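Ribosomal-protein-serine acetyltransferase, putative (PDB 2FCK) is a putative GNAT-family acetyltransferase that may acetylate the N-terminal serine or alanine of a ribosomal protein. Local coordinates at residues 50-53 with 54-57. Numbering follows the deposited sequence.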
# COMPACT_ATOMS: atom_id res chain seq x y z
N SER A 50 -21.79 1.95 -21.28
CA SER A 50 -22.27 0.87 -22.14
C SER A 50 -22.30 -0.48 -21.42
O SER A 50 -21.50 -0.71 -20.51
CB SER A 50 -21.37 0.77 -23.38
OG SER A 50 -20.00 1.03 -23.05
N GLN A 51 -23.20 -1.37 -21.83
CA GLN A 51 -23.11 -2.76 -21.43
C GLN A 51 -21.77 -3.39 -21.82
O GLN A 51 -21.26 -4.25 -21.10
CB GLN A 51 -24.27 -3.57 -22.00
CG GLN A 51 -24.05 -5.08 -21.89
CD GLN A 51 -25.30 -5.88 -22.08
OE1 GLN A 51 -26.27 -5.72 -21.33
NE2 GLN A 51 -25.30 -6.76 -23.08
N GLN A 52 -21.18 -2.96 -22.94
CA GLN A 52 -19.85 -3.42 -23.31
C GLN A 52 -18.77 -2.91 -22.36
O GLN A 52 -17.80 -3.61 -22.06
CB GLN A 52 -19.51 -3.06 -24.77
CG GLN A 52 -18.46 -3.98 -25.36
CD GLN A 52 -18.11 -3.65 -26.80
OE1 GLN A 52 -17.75 -2.51 -27.13
NE2 GLN A 52 -18.20 -4.65 -27.68
N GLU A 53 -18.94 -1.68 -21.88
CA GLU A 53 -18.11 -1.16 -20.79
C GLU A 53 -18.31 -1.95 -19.49
O GLU A 53 -17.34 -2.25 -18.81
CB GLU A 53 -18.38 0.33 -20.57
CG GLU A 53 -17.24 1.23 -21.03
CD GLU A 53 -15.96 1.04 -20.20
OE1 GLU A 53 -14.88 1.54 -20.63
OE2 GLU A 53 -16.02 0.40 -19.11
N ALA A 54 -19.55 -2.32 -19.20
CA ALA A 54 -19.87 -3.18 -18.05
C ALA A 54 -19.15 -4.55 -18.20
O ALA A 54 -18.45 -5.00 -17.28
CB ALA A 54 -21.38 -3.37 -17.92
N GLU A 55 -19.32 -5.18 -19.35
CA GLU A 55 -18.62 -6.43 -19.65
C GLU A 55 -17.11 -6.30 -19.43
O GLU A 55 -16.52 -7.14 -18.77
CB GLU A 55 -18.92 -6.92 -21.07
CG GLU A 55 -20.29 -7.48 -21.25
CD GLU A 55 -20.64 -7.77 -22.69
OE1 GLU A 55 -19.77 -7.60 -23.59
OE2 GLU A 55 -21.79 -8.20 -22.93
N GLN A 56 -16.49 -5.25 -19.96
CA GLN A 56 -15.04 -5.05 -19.84
C GLN A 56 -14.57 -4.95 -18.36
O GLN A 56 -13.54 -5.53 -17.94
CB GLN A 56 -14.62 -3.82 -20.67
CG GLN A 56 -13.44 -3.02 -20.11
CD GLN A 56 -12.71 -2.18 -21.15
OE1 GLN A 56 -12.88 -2.38 -22.37
NE2 GLN A 56 -11.88 -1.25 -20.68
N PHE A 57 -15.33 -4.20 -17.60
CA PHE A 57 -15.08 -4.05 -16.17
C PHE A 57 -15.20 -5.37 -15.41
O PHE A 57 -14.37 -5.68 -14.57
CB PHE A 57 -16.03 -3.03 -15.55
CG PHE A 57 -15.88 -2.92 -14.06
CD1 PHE A 57 -14.80 -2.24 -13.48
CD2 PHE A 57 -16.78 -3.57 -13.23
CE1 PHE A 57 -14.66 -2.18 -12.08
CE2 PHE A 57 -16.65 -3.50 -11.85
CZ PHE A 57 -15.59 -2.81 -11.27
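The capped first turns of helix 51-66, in the GNAT domain, hold this contact, in which residues 50-53 meet 54-57 through the i to i+4 bonds of an alpha-helix. Ser50 is the N-cap, and its carbonyl O receives Ala54 N at 2.8 Å. Its OG turns back to take the N-H of Glu53 (Ser50 OG to Glu53 N 3.1 Å), a bent bond that satisfies an amide of the first turn. The series of i to i+4 bonds continues from Glu55 N to Gln51 O, nearly straight at 169°, then from Gln56 N to Gln52 O and from Phe57 N to Glu53 O.

Side chains add looser contacts. With CG beside its own backbone N (chi1 -74°), Glu55 brings its CB and CG up to the oxygen of Gln51, CG coming 3.4 Å from Gln51 O. Its carboxylate then reaches the end of Gln51, where Glu55 OE2 stands 3.8 Å from Gln51 NE2, too long for a hydrogen bond, with the two flat groups 32° apart. Glu53, bent at chi2, runs alongside Gln56 in the same direction, and its OE1 stays 4.1 Å from Gln56 NE2. Carboxylates near the positive N-terminal end of a helix would probably be favoured by its dipole.

Ala54, buried, meets Val29 of helix 25-33 and also Phe49 of the preceding loop; on the same helix, Gln51 touches Glu26, Glu55 touches Ala25, and Phe57 rests on Leu28. The ring of Phe57 also stacks with Trp44, which Glu53 touches as well, joining the start of helix 51-66 to the loop that leads into it.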